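PDB 2FZ2: coat protein from Turnip yellow mosaic virus, which self-assembles in 180 copies into the T=3 icosahedral capsid that encloses the single-stranded RNA genome of this plant virus. Local coordinates for residues Thr77-Val91 with Gln114-Leu128. Numbering follows the deposited sequence.
Sequences TIHPTLQAPAFPTTV and QIFCIGGAIQTLSPL. Unlike the reference sequence in segment 114-128: Gln123 (reference Asn).
Two antiparallel ladders join the segments: Ile78 pairs with Leu128 in one sheet, while in the other strand 89-91 runs antiparallel to strand 114-118 at 157°, with hydrogen bonds Thr89–Ile118 and Val91–Phe116 in both directions. Phe116 N to Val91 O is nearly straight (2.8 Å, 173°) and in the carbonyl plane. Ile118 bridges the two sheets. Its chi1 of -52° sets CG1 beside the backbone N, 3.5 Å from Val91 CG2, and leaves CG2 anti to that N, against Pro80 CB; CD1 reaches Ile78 CG2 at 4.1 Å. Ile78 and Leu128 run alongside each other from the same face of their sheet, with their CB atoms 3.9 Å apart. Beyond the strand ends, Leu125 splits its methyls, CD2 on Ala84 CB (3.9 Å) and CD1 on Pro85 CG. Pro88 CG rests 3.4 Å from Gly120 CA. On the ladder face that carries Thr90 and Cys117, Pro88 CB touches Cys117 SG, and Thr90 and Cys117 pack against Leu82 and Thr81 of a neighbouring subunit. Backbone bonds thus hold each ladder within its own sheet, while apolar contacts through Ile118 join the sheets, consistent with a viral jelly-roll sandwich whose proline- and glycine-containing loops 81-88 and 119-127 meet at this end.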
loop_
_atom_site.group_PDB
_atom_site.type_symbol
_atom_site.label_atom_id
_atom_site.label_comp_id
_atom_site.label_asym_id
_atom_site.label_seq_id
_atom_site.Cartn_x
_atom_site.Cartn_y
_atom_site.Cartn_z
ATOM N N THR D 77 -87.165 90.549 13.994
ATOM C CA THR D 77 -87.673 90.607 12.644
ATOM C C THR D 77 -88.542 91.823 12.404
ATOM O O THR D 77 -89.346 92.217 13.254
ATOM C CB THR D 77 -88.551 89.409 12.321
ATOM O OG1 THR D 77 -88.039 88.212 12.934
ATOM C CG2 THR D 77 -88.655 89.269 10.834
ATOM N N ILE D 78 -88.381 92.427 11.240
ATOM C CA ILE D 78 -89.216 93.557 10.890
ATOM C C ILE D 78 -90.147 92.996 9.846
ATOM O O ILE D 78 -89.696 92.512 8.807
ATOM C CB ILE D 78 -88.435 94.676 10.246
ATOM C CG1 ILE D 78 -87.245 95.033 11.119
ATOM C CG2 ILE D 78 -89.354 95.857 10.006
ATOM C CD1 ILE D 78 -86.788 96.464 10.988
ATOM N N HIS D 79 -91.443 93.034 10.118
ATOM C CA HIS D 79 -92.396 92.499 9.170
ATOM C C HIS D 79 -93.119 93.641 8.544
ATOM O O HIS D 79 -93.906 94.322 9.195
ATOM C CB HIS D 79 -93.379 91.586 9.869
ATOM C CG HIS D 79 -92.725 90.473 10.617
ATOM N ND1 HIS D 79 -92.208 90.637 11.885
ATOM C CD2 HIS D 79 -92.512 89.179 10.283
ATOM C CE1 HIS D 79 -91.706 89.489 12.302
ATOM N NE2 HIS D 79 -91.876 88.589 11.349
ATOM N N PRO D 80 -92.858 93.880 7.261
ATOM C CA PRO D 80 -93.541 94.990 6.607
ATOM C C PRO D 80 -94.996 94.599 6.449
ATOM O O PRO D 80 -95.298 93.429 6.238
ATOM C CB PRO D 80 -92.798 95.141 5.279
ATOM C CG PRO D 80 -91.536 94.286 5.430
ATOM C CD PRO D 80 -91.954 93.176 6.342
ATOM N N THR D 81 -95.875 95.587 6.578
ATOM C CA THR D 81 -97.317 95.429 6.482
ATOM C C THR D 81 -97.830 95.874 5.098
ATOM O O THR D 81 -97.038 96.120 4.202
ATOM C CB THR D 81 -97.971 96.271 7.581
ATOM O OG1 THR D 81 -99.127 95.595 8.083
ATOM C CG2 THR D 81 -98.368 97.645 7.038
ATOM N N LEU D 82 -99.144 95.990 4.921
ATOM C CA LEU D 82 -99.701 96.398 3.630
ATOM C C LEU D 82 -99.691 97.902 3.449
ATOM O O LEU D 82 -100.091 98.422 2.396
ATOM C CB LEU D 82 -101.135 95.907 3.484
ATOM C CG LEU D 82 -102.143 96.826 4.163
ATOM C CD1 LEU D 82 -103.545 96.397 3.820
ATOM C CD2 LEU D 82 -101.928 96.773 5.658
ATOM N N GLN D 83 -99.248 98.603 4.483
ATOM C CA GLN D 83 -99.193 100.052 4.431
ATOM C C GLN D 83 -97.779 100.509 4.141
ATOM O O GLN D 83 -97.523 101.670 3.824
ATOM C CB GLN D 83 -99.674 100.631 5.755
ATOM C CG GLN D 83 -101.167 100.521 5.931
ATOM C CD GLN D 83 -101.957 101.344 4.915
ATOM O OE1 GLN D 83 -103.092 101.744 5.185
ATOM N NE2 GLN D 83 -101.366 101.594 3.742
ATOM N N ALA D 84 -96.860 99.564 4.236
ATOM C CA ALA D 84 -95.460 99.845 4.012
ATOM C C ALA D 84 -95.121 100.422 2.641
ATOM O O ALA D 84 -94.274 101.303 2.523
ATOM C CB ALA D 84 -94.659 98.586 4.253
ATOM N N PRO D 85 -95.789 99.955 1.590
ATOM C CA PRO D 85 -95.456 100.498 0.274
ATOM C C PRO D 85 -95.896 101.942 0.105
ATOM O O PRO D 85 -95.128 102.808 -0.320
ATOM C CB PRO D 85 -96.166 99.558 -0.689
ATOM C CG PRO D 85 -96.704 98.431 0.170
ATOM C CD PRO D 85 -96.874 98.973 1.520
ATOM N N ALA D 86 -97.142 102.200 0.453
ATOM C CA ALA D 86 -97.683 103.538 0.333
ATOM C C ALA D 86 -97.050 104.528 1.315
ATOM O O ALA D 86 -97.079 105.741 1.095
ATOM C CB ALA D 86 -99.175 103.473 0.555
ATOM N N PHE D 87 -96.469 103.997 2.389
ATOM C CA PHE D 87 -95.868 104.816 3.441
ATOM C C PHE D 87 -94.497 104.357 3.943
ATOM O O PHE D 87 -94.402 103.740 5.004
ATOM C CB PHE D 87 -96.802 104.851 4.642
ATOM C CG PHE D 87 -98.082 105.576 4.394
ATOM C CD1 PHE D 87 -99.259 104.877 4.193
ATOM C CD2 PHE D 87 -98.120 106.965 4.402
ATOM C CE1 PHE D 87 -100.464 105.546 4.005
ATOM C CE2 PHE D 87 -99.320 107.651 4.215
ATOM C CZ PHE D 87 -100.498 106.937 4.017
ATOM N N PRO D 88 -93.420 104.657 3.196
ATOM C CA PRO D 88 -92.052 104.275 3.577
ATOM C C PRO D 88 -91.723 104.724 4.979
ATOM O O PRO D 88 -91.946 105.874 5.331
ATOM C CB PRO D 88 -91.176 104.981 2.550
ATOM C CG PRO D 88 -92.057 105.141 1.368
ATOM C CD PRO D 88 -93.449 105.364 1.905
ATOM N N THR D 89 -91.170 103.821 5.774
ATOM C CA THR D 89 -90.837 104.150 7.154
ATOM C C THR D 89 -89.371 103.923 7.519
ATOM O O THR D 89 -88.715 103.030 6.987
ATOM C CB THR D 89 -91.710 103.336 8.106
ATOM O OG1 THR D 89 -93.081 103.450 7.704
ATOM C CG2 THR D 89 -91.548 103.837 9.508
ATOM N N THR D 90 -88.852 104.732 8.432
ATOM C CA THR D 90 -87.463 104.586 8.838
ATOM C C THR D 90 -87.409 103.832 10.138
ATOM O O THR D 90 -88.042 104.211 11.123
ATOM C CB THR D 90 -86.769 105.936 9.056
ATOM O OG1 THR D 90 -86.549 106.582 7.799
ATOM C CG2 THR D 90 -85.443 105.731 9.739
ATOM N N VAL D 91 -86.634 102.762 10.143
ATOM C CA VAL D 91 -86.496 101.948 11.328
ATOM C C VAL D 91 -85.046 101.778 11.707
ATOM O O VAL D 91 -84.192 101.473 10.859
ATOM C CB VAL D 91 -87.081 100.582 11.108
ATOM C CG1 VAL D 91 -87.223 99.867 12.421
ATOM C CG2 VAL D 91 -88.404 100.717 10.417
ATOM N N GLN D 114 -77.908 100.319 13.163
ATOM C CA GLN D 114 -78.363 100.213 11.778
ATOM C C GLN D 114 -79.637 100.999 11.478
ATOM O O GLN D 114 -80.437 101.252 12.379
ATOM C CB GLN D 114 -78.582 98.742 11.430
ATOM C CG GLN D 114 -77.742 98.224 10.271
ATOM C CD GLN D 114 -77.463 96.746 10.418
ATOM O OE1 GLN D 114 -77.664 96.177 11.501
ATOM N NE2 GLN D 114 -77.004 96.107 9.334
ATOM N N ILE D 115 -79.830 101.356 10.203
ATOM C CA ILE D 115 -81.003 102.131 9.783
ATOM C C ILE D 115 -81.579 101.694 8.442
ATOM O O ILE D 115 -80.866 101.685 7.420
ATOM C CB ILE D 115 -80.654 103.630 9.664
ATOM C CG1 ILE D 115 -80.711 104.278 11.024
ATOM C CG2 ILE D 115 -81.654 104.354 8.793
ATOM C CD1 ILE D 115 -82.045 104.111 11.658
ATOM N N PHE D 116 -82.873 101.377 8.428
ATOM C CA PHE D 116 -83.487 100.944 7.186
ATOM C C PHE D 116 -84.721 101.671 6.755
ATOM O O PHE D 116 -85.516 102.131 7.574
ATOM C CB PHE D 116 -83.873 99.474 7.239
ATOM C CG PHE D 116 -82.981 98.648 8.078
ATOM C CD1 PHE D 116 -83.187 98.557 9.438
ATOM C CD2 PHE D 116 -81.921 97.957 7.508
ATOM C CE1 PHE D 116 -82.342 97.786 10.225
ATOM C CE2 PHE D 116 -81.065 97.183 8.289
ATOM C CZ PHE D 116 -81.275 97.097 9.644
ATOM N N CYS D 117 -84.880 101.754 5.440
ATOM C CA CYS D 117 -86.072 102.349 4.892
ATOM C C CYS D 117 -86.961 101.164 4.584
ATOM O O CYS D 117 -86.544 100.200 3.934
ATOM C CB CYS D 117 -85.802 103.099 3.613
ATOM S SG CYS D 117 -87.330 103.813 3.021
ATOM N N ILE D 118 -88.191 101.232 5.057
ATOM C CA ILE D 118 -89.112 100.142 4.846
ATOM C C ILE D 118 -90.213 100.468 3.850
ATOM O O ILE D 118 -91.092 101.293 4.124
ATOM C CB ILE D 118 -89.741 99.726 6.170
ATOM C CG1 ILE D 118 -88.650 99.458 7.199
ATOM C CG2 ILE D 118 -90.567 98.485 5.976
ATOM C CD1 ILE D 118 -87.892 98.211 6.923
ATOM N N GLY D 119 -90.157 99.811 2.695
ATOM C CA GLY D 119 -91.165 100.020 1.674
ATOM C C GLY D 119 -90.970 101.278 0.860
ATOM O O GLY D 119 -90.031 102.027 1.090
ATOM N N GLY D 120 -91.849 101.499 -0.110
ATOM C CA GLY D 120 -91.752 102.690 -0.932
ATOM C C GLY D 120 -90.878 102.601 -2.171
ATOM O O GLY D 120 -91.010 103.441 -3.067
ATOM N N ALA D 121 -89.987 101.609 -2.226
ATOM C CA ALA D 121 -89.094 101.427 -3.379
ATOM C C ALA D 121 -88.697 99.974 -3.582
ATOM O O ALA D 121 -88.784 99.162 -2.670
ATOM C CB ALA D 121 -87.854 102.278 -3.224
ATOM N N ILE D 122 -88.242 99.658 -4.784
ATOM C CA ILE D 122 -87.868 98.291 -5.122
ATOM C C ILE D 122 -87.172 97.524 -4.014
ATOM O O ILE D 122 -86.226 98.021 -3.399
ATOM C CB ILE D 122 -86.972 98.252 -6.362
ATOM C CG1 ILE D 122 -85.701 99.068 -6.112
ATOM C CG2 ILE D 122 -87.739 98.781 -7.563
ATOM C CD1 ILE D 122 -84.624 98.887 -7.191
ATOM N N GLN D 123 -87.650 96.301 -3.774
ATOM C CA GLN D 123 -87.081 95.429 -2.752
ATOM C C GLN D 123 -86.979 96.161 -1.435
ATOM O O GLN D 123 -85.911 96.677 -1.077
ATOM C CB GLN D 123 -85.682 94.957 -3.159
ATOM C CG GLN D 123 -84.922 94.290 -2.038
ATOM C CD GLN D 123 -85.786 93.298 -1.275
ATOM O OE1 GLN D 123 -85.572 92.088 -1.366
ATOM N NE2 GLN D 123 -86.769 93.801 -0.518
ATOM N N THR D 124 -88.079 96.188 -0.700
ATOM C CA THR D 124 -88.081 96.885 0.576
ATOM C C THR D 124 -89.024 96.167 1.506
ATOM O O THR D 124 -88.956 96.342 2.726
ATOM C CB THR D 124 -88.606 98.325 0.420
ATOM O OG1 THR D 124 -89.493 98.368 -0.702
ATOM C CG2 THR D 124 -87.472 99.314 0.202
ATOM N N LEU D 125 -89.888 95.348 0.912
ATOM C CA LEU D 125 -90.910 94.626 1.658
ATOM C C LEU D 125 -90.611 93.207 2.147
ATOM O O LEU D 125 -91.466 92.544 2.757
ATOM C CB LEU D 125 -92.187 94.634 0.840
ATOM C CG LEU D 125 -92.449 95.998 0.222
ATOM C CD1 LEU D 125 -93.611 95.916 -0.742
ATOM C CD2 LEU D 125 -92.743 96.979 1.322
ATOM N N SER D 126 -89.414 92.716 1.871
ATOM C CA SER D 126 -89.070 91.403 2.375
ATOM C C SER D 126 -88.854 91.651 3.871
ATOM O O SER D 126 -88.376 92.722 4.265
ATOM C CB SER D 126 -87.777 90.912 1.725
ATOM O OG SER D 126 -88.041 90.120 0.577
ATOM N N PRO D 127 -89.244 90.704 4.727
ATOM C CA PRO D 127 -89.057 90.878 6.169
ATOM C C PRO D 127 -87.570 90.849 6.538
ATOM O O PRO D 127 -86.828 89.981 6.072
ATOM C CB PRO D 127 -89.831 89.716 6.775
ATOM C CG PRO D 127 -89.864 88.699 5.728
ATOM C CD PRO D 127 -89.903 89.433 4.414
ATOM N N LEU D 128 -87.162 91.796 7.385
ATOM C CA LEU D 128 -85.771 91.968 7.821
ATOM C C LEU D 128 -85.334 91.274 9.091
ATOM O O LEU D 128 -86.078 91.205 10.074
ATOM C CB LEU D 128 -85.485 93.441 8.005
ATOM C CG LEU D 128 -84.268 93.983 7.289
ATOM C CD1 LEU D 128 -83.693 92.947 6.348
ATOM C CD2 LEU D 128 -84.702 95.211 6.529
#